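Local atomic coordinates of V-type ATP synthase alpha chain (Nanoarchaeum equitans Kin4-M, PDB entry 5BN3), a protein that is a V-type ATP synthase A subunit of the ATP synthase alpha/beta family, joining a beta-barrel, a P-loop nucleotide-binding domain and a helical C-terminal domain. Residues I69-G74 / G301-E306; Y477-R482 / H514-T519; G27-I32 / I99-D104; C250-N255 / N318-S323. All blocks are in the same frame, centred on the assembly; numbering follows the deposited sequence.

Contact 1 of 4, residues I69-G74 / G301-E306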
loop_
_atom_site.group_PDB
_atom_site.type_symbol
_atom_site.label_atom_id
_atom_site.label_comp_id
_atom_site.label_asym_id
_atom_site.label_seq_id
_atom_site.Cartn_x
_atom_site.Cartn_y
_atom_site.Cartn_z
ATOM N N ILE A 69 32.553 28.527 -5.985
ATOM C CA ILE A 69 33.721 27.654 -6.018
ATOM C C ILE A 69 34.852 28.354 -6.767
ATOM O O ILE A 69 34.613 29.049 -7.759
ATOM C CB ILE A 69 33.400 26.299 -6.694
ATOM C CG1 ILE A 69 34.646 25.413 -6.760
ATOM C CG2 ILE A 69 32.845 26.510 -8.094
ATOM C CD1 ILE A 69 35.220 25.072 -5.403
ATOM N N GLU A 70 36.078 28.197 -6.274
ATOM C CA GLU A 70 37.244 28.735 -6.964
ATOM C C GLU A 70 37.629 27.817 -8.117
ATOM O O GLU A 70 37.863 26.623 -7.921
ATOM C CB GLU A 70 38.423 28.887 -5.998
ATOM C CG GLU A 70 38.255 30.005 -4.975
ATOM C CD GLU A 70 39.370 30.026 -3.947
ATOM O OE1 GLU A 70 40.305 29.202 -4.056
ATOM O OE2 GLU A 70 39.311 30.862 -3.021
ATOM N N LEU A 71 37.692 28.381 -9.319
ATOM C CA LEU A 71 38.030 27.612 -10.511
ATOM C C LEU A 71 39.398 28.022 -11.047
ATOM O O LEU A 71 39.569 29.138 -11.535
ATOM C CB LEU A 71 36.966 27.824 -11.589
ATOM C CG LEU A 71 35.534 27.465 -11.183
ATOM C CD1 LEU A 71 34.534 27.959 -12.217
ATOM C CD2 LEU A 71 35.410 25.965 -10.998
ATOM N N GLY A 72 40.365 27.112 -10.959
ATOM C CA GLY A 72 41.708 27.362 -11.455
ATOM C C GLY A 72 42.631 26.200 -11.144
ATOM O O GLY A 72 42.167 25.137 -10.724
ATOM N N PRO A 73 43.942 26.391 -11.356
ATOM C CA PRO A 73 44.937 25.363 -11.030
ATOM C C PRO A 73 44.917 25.029 -9.541
ATOM O O PRO A 73 44.844 25.940 -8.712
ATOM C CB PRO A 73 46.264 26.035 -11.395
ATOM C CG PRO A 73 45.900 27.044 -12.434
ATOM C CD PRO A 73 44.551 27.557 -12.019
ATOM N N GLY A 74 44.972 23.741 -9.211
ATOM C CA GLY A 74 44.933 23.311 -7.824
ATOM C C GLY A 74 43.823 22.323 -7.506
ATOM O O GLY A 74 43.768 21.783 -6.400
ATOM N N GLY A 301 30.361 19.885 -8.186
ATOM C CA GLY A 301 30.978 19.011 -9.168
ATOM C C GLY A 301 30.532 19.318 -10.580
ATOM O O GLY A 301 31.313 19.211 -11.526
ATOM N N ALA A 302 29.267 19.695 -10.724
ATOM C CA ALA A 302 28.736 20.082 -12.021
ATOM C C ALA A 302 29.411 21.356 -12.519
ATOM O O ALA A 302 29.766 21.462 -13.693
ATOM C CB ALA A 302 27.234 20.277 -11.936
ATOM N N THR A 303 29.573 22.324 -11.621
ATOM C CA THR A 303 30.201 23.601 -11.960
ATOM C C THR A 303 31.651 23.427 -12.402
ATOM O O THR A 303 32.083 24.020 -13.394
ATOM C CB THR A 303 30.143 24.578 -10.769
ATOM O OG1 THR A 303 28.774 24.847 -10.444
ATOM C CG2 THR A 303 30.835 25.883 -11.120
ATOM N N ILE A 304 32.401 22.617 -11.659
ATOM C CA ILE A 304 33.782 22.308 -12.014
ATOM C C ILE A 304 33.828 21.576 -13.358
ATOM O O ILE A 304 34.720 21.816 -14.175
ATOM C CB ILE A 304 34.460 21.465 -10.911
ATOM C CG1 ILE A 304 34.575 22.281 -9.618
ATOM C CG2 ILE A 304 35.828 20.987 -11.359
ATOM C CD1 ILE A 304 35.119 21.492 -8.434
ATOM N N GLY A 305 32.855 20.697 -13.590
ATOM C CA GLY A 305 32.747 19.994 -14.859
ATOM C C GLY A 305 32.531 20.938 -16.023
ATOM O O GLY A 305 33.148 20.783 -17.081
ATOM N N GLU A 306 31.649 21.914 -15.827
ATOM C CA GLU A 306 31.381 22.922 -16.843
ATOM C C GLU A 306 32.628 23.756 -17.109
ATOM O O GLU A 306 32.884 24.151 -18.244
ATOM C CB GLU A 306 30.245 23.843 -16.392
ATOM C CG GLU A 306 28.865 23.208 -16.378
ATOM C CD GLU A 306 27.809 24.163 -15.857
ATOM O OE1 GLU A 306 28.127 24.959 -14.946
ATOM O OE2 GLU A 306 26.667 24.126 -16.360
#
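Ile69 and Leu71 lie against Thr303 and Ile304 where a short antiparallel two-stranded sheet, 68-71 with 180-183, packs on helix 293-309 of the P-loop domain. Strand 69-71 runs nearly along the helix, at 19° with an axis separation of 9.6 Å; the nearest CA atoms pair Ile69 with Thr303 and Leu71 with Ile304. All four side chains are buried, and the contact between them is apolar. Ile69, with CG1 anti to its backbone N (chi1 178°), brings both branches into play: CG1 approaches Ile304 CG1 at 4.2 Å, while CG2 turns to the threonine. Branched side chains suit this place because each offers a methyl or methylene to two neighbours. Leu71 sends CD2 obliquely across Ile304, 4.0 Å from its CG1, and Ile304 also packs on Ile281 and Ile283 of strand 280-285. In Thr303 the hydroxyl serves the helix and the methyl meets the strand. Its OG1 is hydrogen-bonded back to Tyr299 O one helical turn earlier and also to Arg359. The methyl, Thr303 CG2, slides past the branch methyl of Ile69, reaching CG2 at 3.7 Å.

Contact 2 of 4, residues Y477-R482 / H514-T519; sequences YLHMGR and HKYYVT
A histidine and a tyrosine join two antiparallel helices by a side-chain hydrogen bond: His479 NE2 and Tyr516 OH are 2.8 Å apart, at a nearly straight 165°. The hydroxyl comes to the edge of the imidazole, near its plane, and the two rings meet rim to rim with neither over the other's face. Tyr516 reaches this far because its CG stands anti to the backbone N (chi1 178°), throwing the ring across to helix 472-489. Beside this bond, Met480 lies between two tyrosines. Its chain is bent at both chi2 and chi3, a compact fold that an unbranched, flexible thioether readily adopts. Met480 SD rests at the edge of Tyr516, 3.7 Å from CD2, in one Met-aromatic contact; in a second, it stands oblique to the ring of Tyr517. Met480 CG lies 3.5 Å from Tyr517 CD1, and the terminal methyl curls back, with Met480 CE 3.6 Å from Tyr517 CB. Tyr517 OH also stands 3.9 Å from Tyr477 CE1. Helix 441-458 adds Ile451 against Met480, and His538 of helix 537-542 meets His479 edge-to-face. Both segments, 477-482 and 514-519, belong to the helical C-terminal domain. Imidazole and phenol can each donate or accept a hydrogen bond, and the geometry allows either as donor, adding a directional tie to packing that is otherwise apolar and aromatic.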
loop_
_atom_site.group_PDB
_atom_site.type_symbol
_atom_site.label_atom_id
_atom_site.label_comp_id
_atom_site.label_asym_id
_atom_site.label_seq_id
_atom_site.Cartn_x
_atom_site.Cartn_y
_atom_site.Cartn_z
ATOM N N TYR A 477 20.794 -21.810 -27.953
ATOM C CA TYR A 477 20.625 -20.463 -27.420
ATOM C C TYR A 477 21.094 -20.374 -25.970
ATOM O O TYR A 477 21.615 -19.347 -25.536
ATOM C CB TYR A 477 19.170 -20.000 -27.565
ATOM C CG TYR A 477 18.784 -19.700 -28.994
ATOM C CD1 TYR A 477 19.266 -18.567 -29.635
ATOM C CD2 TYR A 477 17.946 -20.547 -29.705
ATOM C CE1 TYR A 477 18.925 -18.284 -30.941
ATOM C CE2 TYR A 477 17.598 -20.271 -31.016
ATOM C CZ TYR A 477 18.092 -19.138 -31.628
ATOM O OH TYR A 477 17.754 -18.851 -32.931
ATOM N N LEU A 478 20.911 -21.462 -25.227
ATOM C CA LEU A 478 21.415 -21.549 -23.863
ATOM C C LEU A 478 22.937 -21.652 -23.892
ATOM O O LEU A 478 23.625 -21.158 -22.998
ATOM C CB LEU A 478 20.818 -22.766 -23.152
ATOM C CG LEU A 478 19.300 -22.930 -23.261
ATOM C CD1 LEU A 478 18.816 -24.153 -22.492
ATOM C CD2 LEU A 478 18.592 -21.680 -22.777
ATOM N N HIS A 479 23.451 -22.295 -24.934
ATOM C CA HIS A 479 24.887 -22.468 -25.117
ATOM C C HIS A 479 25.557 -21.135 -25.435
ATOM O O HIS A 479 26.502 -20.729 -24.759
ATOM C CB HIS A 479 25.152 -23.467 -26.243
ATOM C CG HIS A 479 26.587 -23.846 -26.393
ATOM N ND1 HIS A 479 27.312 -24.448 -25.381
ATOM C CD2 HIS A 479 27.444 -23.723 -27.435
ATOM C CE1 HIS A 479 28.542 -24.670 -25.792
ATOM N NE2 HIS A 479 28.650 -24.239 -27.041
ATOM N N MET A 480 25.061 -20.462 -26.470
ATOM C CA MET A 480 25.609 -19.176 -26.891
ATOM C C MET A 480 25.350 -18.079 -25.863
ATOM O O MET A 480 26.179 -17.186 -25.676
ATOM C CB MET A 480 25.021 -18.755 -28.240
ATOM C CG MET A 480 25.347 -19.692 -29.386
ATOM S SD MET A 480 27.118 -19.950 -29.590
ATOM C CE MET A 480 27.675 -18.262 -29.814
ATOM N N GLY A 481 24.194 -18.146 -25.209
ATOM C CA GLY A 481 23.840 -17.187 -24.177
ATOM C C GLY A 481 24.821 -17.235 -23.024
ATOM O O GLY A 481 25.228 -16.195 -22.505
ATOM N N ARG A 482 25.205 -18.446 -22.630
ATOM C CA ARG A 482 26.193 -18.636 -21.573
ATOM C C ARG A 482 27.550 -18.050 -21.963
ATOM O O ARG A 482 28.239 -17.449 -21.135
ATOM C CB ARG A 482 26.334 -20.125 -21.229
ATOM C CG ARG A 482 27.445 -20.427 -20.227
ATOM C CD ARG A 482 27.552 -21.914 -19.905
ATOM N NE ARG A 482 28.642 -22.193 -18.970
ATOM C CZ ARG A 482 29.841 -22.644 -19.328
ATOM N NH1 ARG A 482 30.107 -22.879 -20.606
ATOM N NH2 ARG A 482 30.771 -22.867 -18.409
ATOM N N HIS A 514 30.927 -14.605 -32.609
ATOM C CA HIS A 514 30.115 -14.661 -33.819
ATOM C C HIS A 514 30.597 -15.763 -34.758
ATOM O O HIS A 514 29.791 -16.459 -35.377
ATOM C CB HIS A 514 30.141 -13.315 -34.543
ATOM C CG HIS A 514 29.503 -13.344 -35.896
ATOM N ND1 HIS A 514 28.168 -13.637 -36.083
ATOM C CD2 HIS A 514 30.014 -13.118 -37.128
ATOM C CE1 HIS A 514 27.886 -13.588 -37.371
ATOM N NE2 HIS A 514 28.988 -13.276 -38.030
ATOM N N LYS A 515 31.914 -15.910 -34.864
ATOM C CA LYS A 515 32.515 -16.926 -35.722
ATOM C C LYS A 515 32.206 -18.329 -35.209
ATOM O O LYS A 515 31.951 -19.243 -35.991
ATOM C CB LYS A 515 34.030 -16.711 -35.820
ATOM C CG LYS A 515 34.736 -17.633 -36.805
ATOM C CD LYS A 515 36.240 -17.374 -36.834
ATOM C CE LYS A 515 36.587 -16.045 -37.492
ATOM N NZ LYS A 515 36.443 -16.084 -38.975
ATOM N N TYR A 516 32.230 -18.492 -33.890
ATOM C CA TYR A 516 31.859 -19.758 -33.271
ATOM C C TYR A 516 30.390 -20.057 -33.539
ATOM O O TYR A 516 30.018 -21.196 -33.808
ATOM C CB TYR A 516 32.121 -19.710 -31.764
ATOM C CG TYR A 516 31.721 -20.968 -31.021
ATOM C CD1 TYR A 516 32.517 -22.104 -31.066
ATOM C CD2 TYR A 516 30.558 -21.014 -30.263
ATOM C CE1 TYR A 516 32.161 -23.254 -30.387
ATOM C CE2 TYR A 516 30.195 -22.162 -29.580
ATOM C CZ TYR A 516 31.002 -23.278 -29.646
ATOM O OH TYR A 516 30.653 -24.425 -28.971
ATOM N N TYR A 517 29.567 -19.014 -33.472
ATOM C CA TYR A 517 28.121 -19.128 -33.638
ATOM C C TYR A 517 27.724 -19.631 -35.021
ATOM O O TYR A 517 26.927 -20.562 -35.140
ATOM C CB TYR A 517 27.460 -17.773 -33.369
ATOM C CG TYR A 517 25.948 -17.779 -33.422
ATOM C CD1 TYR A 517 25.214 -18.787 -32.814
ATOM C CD2 TYR A 517 25.256 -16.762 -34.058
ATOM C CE1 TYR A 517 23.835 -18.787 -32.854
ATOM C CE2 TYR A 517 23.875 -16.752 -34.100
ATOM C CZ TYR A 517 23.171 -17.768 -33.497
ATOM O OH TYR A 517 21.798 -17.773 -33.532
ATOM N N VAL A 518 28.278 -19.012 -36.060
ATOM C CA VAL A 518 27.947 -19.384 -37.434
ATOM C C VAL A 518 28.394 -20.810 -37.759
ATOM O O VAL A 518 27.775 -21.491 -38.579
ATOM C CB VAL A 518 28.539 -18.391 -38.467
ATOM C CG1 VAL A 518 28.019 -16.987 -38.219
ATOM C CG2 VAL A 518 30.053 -18.398 -38.420
ATOM N N THR A 519 29.462 -21.259 -37.107
ATOM C CA THR A 519 29.969 -22.613 -37.295
ATOM C C THR A 519 29.053 -23.649 -36.646
ATOM O O THR A 519 28.671 -24.636 -37.279
ATOM C CB THR A 519 31.385 -22.762 -36.716
ATOM O OG1 THR A 519 32.277 -21.872 -37.399
ATOM C CG2 THR A 519 31.878 -24.191 -36.871
#

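Contact 3 of 4, residues G27-I32 / I99-D104; sequences GEEKLI and IPKGID
Glu29 and Lys101 cross at about a right angle and join their charged ends in a salt bridge. The glutamate chain is extended beyond CG and offers OE1 to the ammonium. Lys101 leaves its backbone with CG between N and the carbonyl carbon (chi1 71°), then bends at its last torsion to turn NZ in on the carboxylate. The modelled separation of Glu29 OE1 and Lys101 NZ, 2.4 Å, is too short to take literally, so the exact length is doubtful. Long, flexible charged residues suit this outer side, where Glu29 is exposed. Further in, Leu31 lays CD2 on the backbone of Gly102, 3.8 Å from its CA. A glycine fits here because its phi is positive, 95°, and its bare CA lets the leucine methyl settle directly on the main chain. Residues 27-30 form a type I turn, followed by a G1 beta bulge at Lys30 and Leu31, which joins strand 23-26 to strand 31-39 of the beta-barrel domain. Glu49 accepts from Ile32 N and, weakly, from Gly102 N. The loop carrying residues 99-104 is backed by helix 87-94, where Pro100 rests on Ile90 and Thr94.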
loop_
_atom_site.group_PDB
_atom_site.type_symbol
_atom_site.label_atom_id
_atom_site.label_comp_id
_atom_site.label_asym_id
_atom_site.label_seq_id
_atom_site.Cartn_x
_atom_site.Cartn_y
_atom_site.Cartn_z
ATOM N N GLY A 27 25.970 31.650 14.016
ATOM C CA GLY A 27 26.486 31.489 15.364
ATOM C C GLY A 27 27.865 32.088 15.560
ATOM O O GLY A 27 28.473 32.587 14.613
ATOM N N GLU A 28 28.361 32.032 16.792
ATOM C CA GLU A 28 29.679 32.565 17.120
ATOM C C GLU A 28 30.789 31.783 16.430
ATOM O O GLU A 28 31.858 32.325 16.151
ATOM C CB GLU A 28 29.889 32.566 18.623
ATOM N N GLU A 29 30.535 30.504 16.162
ATOM C CA GLU A 29 31.516 29.664 15.483
ATOM C C GLU A 29 31.476 29.858 13.970
ATOM O O GLU A 29 32.282 29.274 13.242
ATOM C CB GLU A 29 31.324 28.190 15.848
ATOM C CG GLU A 29 31.696 27.860 17.287
ATOM C CD GLU A 29 32.070 26.402 17.472
ATOM O OE1 GLU A 29 32.072 25.656 16.469
ATOM O OE2 GLU A 29 32.364 26.002 18.618
ATOM N N LYS A 30 30.531 30.676 13.510
ATOM C CA LYS A 30 30.440 31.070 12.103
ATOM C C LYS A 30 30.354 29.890 11.139
ATOM O O LYS A 30 31.225 29.708 10.285
ATOM C CB LYS A 30 31.618 31.972 11.725
ATOM C CG LYS A 30 31.665 33.291 12.483
ATOM C CD LYS A 30 32.875 34.105 12.054
ATOM C CE LYS A 30 32.634 35.597 12.213
ATOM N NZ LYS A 30 33.646 36.394 11.463
ATOM N N LEU A 31 29.298 29.097 11.275
ATOM C CA LEU A 31 29.080 27.961 10.391
ATOM C C LEU A 31 28.521 28.454 9.060
ATOM O O LEU A 31 27.679 29.354 9.027
ATOM C CB LEU A 31 28.117 26.964 11.038
ATOM C CG LEU A 31 28.463 26.573 12.477
ATOM C CD1 LEU A 31 27.401 25.662 13.071
ATOM C CD2 LEU A 31 29.820 25.902 12.532
ATOM N N ILE A 32 29.002 27.876 7.963
ATOM C CA ILE A 32 28.533 28.259 6.637
ATOM C C ILE A 32 27.071 27.862 6.442
ATOM O O ILE A 32 26.696 26.707 6.657
ATOM C CB ILE A 32 29.385 27.625 5.518
ATOM C CG1 ILE A 32 30.869 27.948 5.720
ATOM C CG2 ILE A 32 28.916 28.105 4.153
ATOM C CD1 ILE A 32 31.194 29.429 5.664
ATOM N N ILE A 99 37.131 15.677 11.044
ATOM C CA ILE A 99 36.746 16.927 10.408
ATOM C C ILE A 99 36.075 17.817 11.449
ATOM O O ILE A 99 35.039 17.454 12.010
ATOM C CB ILE A 99 35.798 16.687 9.218
ATOM C CG1 ILE A 99 36.511 15.865 8.138
ATOM C CG2 ILE A 99 35.307 18.007 8.643
ATOM C CD1 ILE A 99 35.685 15.628 6.888
ATOM N N PRO A 100 36.676 18.984 11.721
ATOM C CA PRO A 100 36.158 19.915 12.728
ATOM C C PRO A 100 34.951 20.646 12.171
ATOM O O PRO A 100 34.860 20.796 10.952
ATOM C CB PRO A 100 37.307 20.923 12.906
ATOM C CG PRO A 100 38.460 20.397 12.092
ATOM C CD PRO A 100 37.869 19.515 11.046
ATOM N N LYS A 101 34.040 21.088 13.031
ATOM C CA LYS A 101 32.944 21.925 12.561
ATOM C C LYS A 101 33.398 23.384 12.536
ATOM O O LYS A 101 34.002 23.873 13.491
ATOM C CB LYS A 101 31.676 21.735 13.411
ATOM C CG LYS A 101 31.718 22.311 14.825
ATOM C CD LYS A 101 30.422 22.019 15.582
ATOM C CE LYS A 101 30.297 22.876 16.841
ATOM N NZ LYS A 101 30.031 24.305 16.522
ATOM N N GLY A 102 33.153 24.063 11.421
ATOM C CA GLY A 102 33.449 25.480 11.329
ATOM C C GLY A 102 34.791 25.873 10.732
ATOM O O GLY A 102 35.060 27.063 10.573
ATOM N N ILE A 103 35.636 24.900 10.399
ATOM C CA ILE A 103 36.923 25.221 9.782
ATOM C C ILE A 103 36.725 25.812 8.387
ATOM O O ILE A 103 35.935 25.300 7.592
ATOM C CB ILE A 103 37.893 24.000 9.735
ATOM C CG1 ILE A 103 39.286 24.440 9.273
ATOM C CG2 ILE A 103 37.352 22.886 8.847
ATOM C CD1 ILE A 103 40.348 23.364 9.385
ATOM N N ASP A 104 37.420 26.907 8.094
ATOM C CA ASP A 104 37.342 27.494 6.762
ATOM C C ASP A 104 38.723 27.700 6.153
ATOM O O ASP A 104 39.551 28.440 6.689
ATOM C CB ASP A 104 36.556 28.807 6.772
ATOM C CG ASP A 104 35.966 29.135 5.414
ATOM O OD1 ASP A 104 35.582 28.189 4.691
ATOM O OD2 ASP A 104 35.885 30.332 5.064
#

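Contact 4 of 4, residues C250-N255 / N318-S323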
loop_
_atom_site.group_PDB
_atom_site.type_symbol
_atom_site.label_atom_id
_atom_site.label_comp_id
_atom_site.label_asym_id
_atom_site.label_seq_id
_atom_site.Cartn_x
_atom_site.Cartn_y
_atom_site.Cartn_z
ATOM N N CYS A 250 28.571 11.434 -3.042
ATOM C CA CYS A 250 27.453 12.126 -2.419
ATOM C C CYS A 250 26.755 11.227 -1.404
ATOM O O CYS A 250 25.940 10.383 -1.773
ATOM C CB CYS A 250 26.465 12.593 -3.492
ATOM S SG CYS A 250 25.037 13.518 -2.875
ATOM N N GLY A 251 27.091 11.408 -0.128
ATOM C CA GLY A 251 26.436 10.696 0.954
ATOM C C GLY A 251 26.732 9.210 1.035
ATOM O O GLY A 251 25.901 8.445 1.526
ATOM N N GLU A 252 27.910 8.798 0.569
ATOM C CA GLU A 252 28.303 7.386 0.621
ATOM C C GLU A 252 29.446 7.123 1.603
ATOM O O GLU A 252 29.713 7.946 2.479
ATOM C CB GLU A 252 28.660 6.867 -0.775
ATOM C CG GLU A 252 27.479 6.810 -1.731
ATOM C CD GLU A 252 26.409 5.830 -1.285
ATOM O OE1 GLU A 252 26.763 4.726 -0.820
ATOM O OE2 GLU A 252 25.209 6.162 -1.397
ATOM N N ARG A 253 30.112 5.978 1.455
ATOM C CA ARG A 253 31.118 5.536 2.428
ATOM C C ARG A 253 32.444 6.289 2.330
ATOM O O ARG A 253 32.938 6.559 1.233
ATOM C CB ARG A 253 31.373 4.027 2.300
ATOM C CG ARG A 253 30.134 3.166 2.535
ATOM C CD ARG A 253 30.430 1.677 2.382
ATOM N NE ARG A 253 29.205 0.880 2.459
ATOM C CZ ARG A 253 28.450 0.565 1.411
ATOM N NH1 ARG A 253 28.799 0.965 0.197
ATOM N NH2 ARG A 253 27.350 -0.154 1.572
ATOM N N GLY A 254 33.018 6.613 3.487
ATOM C CA GLY A 254 34.307 7.276 3.540
ATOM C C GLY A 254 35.409 6.421 2.945
ATOM O O GLY A 254 36.291 6.927 2.249
ATOM N N ASN A 255 35.351 5.119 3.212
ATOM C CA ASN A 255 36.349 4.182 2.700
ATOM C C ASN A 255 36.418 4.129 1.175
ATOM O O ASN A 255 37.461 3.803 0.610
ATOM C CB ASN A 255 36.098 2.776 3.254
ATOM C CG ASN A 255 36.727 2.564 4.617
ATOM O OD1 ASN A 255 37.739 3.185 4.951
ATOM N ND2 ASN A 255 36.134 1.678 5.411
ATOM N N ASN A 318 30.819 11.564 -12.355
ATOM C CA ASN A 318 30.145 10.428 -11.732
ATOM C C ASN A 318 29.570 10.860 -10.387
ATOM O O ASN A 318 30.301 11.355 -9.527
ATOM C CB ASN A 318 31.112 9.255 -11.527
ATOM C CG ASN A 318 31.773 8.800 -12.817
ATOM O OD1 ASN A 318 32.861 9.260 -13.168
ATOM N ND2 ASN A 318 31.122 7.882 -13.524
ATOM N N ALA A 319 28.266 10.681 -10.203
ATOM C CA ALA A 319 27.617 11.063 -8.949
ATOM C C ALA A 319 27.058 9.846 -8.215
ATOM O O ALA A 319 26.120 9.205 -8.689
ATOM C CB ALA A 319 26.519 12.081 -9.206
ATOM N N ASP A 320 27.630 9.553 -7.050
ATOM C CA ASP A 320 27.298 8.361 -6.274
ATOM C C ASP A 320 27.087 8.764 -4.814
ATOM O O ASP A 320 28.058 8.987 -4.096
ATOM C CB ASP A 320 28.462 7.362 -6.387
ATOM C CG ASP A 320 28.224 6.075 -5.616
ATOM O OD1 ASP A 320 27.054 5.730 -5.349
ATOM O OD2 ASP A 320 29.219 5.389 -5.287
ATOM N N SER A 321 25.838 8.866 -4.361
ATOM C CA SER A 321 24.648 8.548 -5.144
ATOM C C SER A 321 23.638 9.696 -5.091
ATOM O O SER A 321 23.541 10.399 -4.083
ATOM C CB SER A 321 24.009 7.267 -4.599
ATOM O OG SER A 321 22.617 7.240 -4.852
ATOM N N THR A 322 22.875 9.875 -6.169
ATOM C CA THR A 322 21.907 10.972 -6.252
ATOM C C THR A 322 20.730 10.834 -5.287
ATOM O O THR A 322 20.077 11.820 -4.952
ATOM C CB THR A 322 21.369 11.159 -7.685
ATOM O OG1 THR A 322 20.684 9.972 -8.104
ATOM C CG2 THR A 322 22.510 11.454 -8.640
ATOM N N SER A 323 20.458 9.612 -4.847
ATOM C CA SER A 323 19.411 9.375 -3.860
ATOM C C SER A 323 19.696 10.066 -2.522
ATOM O O SER A 323 18.771 10.442 -1.803
ATOM C CB SER A 323 19.216 7.874 -3.642
ATOM O OG SER A 323 18.873 7.233 -4.854
HETATM O O HOH W 1 26.533 3.256 -3.965
#
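Cys250 N donates to Asp320 O (2.7 Å) and Cys250 O accepts from Ser321 N (3.0 Å), a parallel pairing at the C-terminal ends of strands 244-250 and 314-320. The first bond arrives well above the carbonyl plane of Asp320, where the chain passes through a cis peptide into Ser321. Ser321 then caps helix 322-335: its OG, also bonded to Ser380, accepts from Ser323 N. Small Cys250 tucks its CB and SG against Ser321 O. Beyond Gly251, whose positive phi suits glycine, Glu252 folds over the strand end. A bend at chi2 (-64°) lays its CG 3.3 Å from Asp320 O and brings OE2 3.6 Å from Ser321 CB. The carboxylate planes of Glu252 and Asp320 are nearly parallel, 7° apart, with Glu252 OE2 4.4 Å from Asp320 OD1. A water donates to Asp320 OD1 at 2.9 Å and weakly to Glu252 OE1. Asp320, in a position consistent with the Walker B aspartate of P-loop proteins, has OD2 hydrogen-bonded to Thr230 OG1, and Tyr256 of the neighbouring NEQ263 subunit contacts Glu252. A salt bridge from Arg324 to Glu252 probably offsets the closeness of the two carboxylates. With magnesium about 4 Å from the Glu252 side chain and ADP about 5 Å from that of Asp320, the acidic pair lies beside both bound ligands.

In the fold
Along the chain contact 3 opens first, then contacts 1, 4 and 2. Contacts 1 and 3 have alternating segments and lie on the same side of the chain's centre, their centres 23 Å apart. Contacts 1 and 4 also alternate, with centres 19 Å apart; helix 293-309 of the one is followed in the chain by strand 314-320 of the other. Contact 1 thus ties the small sheet at 68-71 to the P-loop domain, where contact 4 lies beside the bound ADP and magnesium. Contact 2 follows in series, entirely within the C-terminal helices, 39 Å from contact 4 and 62 Å from contact 3 between centres. The elongated subunit therefore holds its barrel and helical ends on opposite sides of its centre.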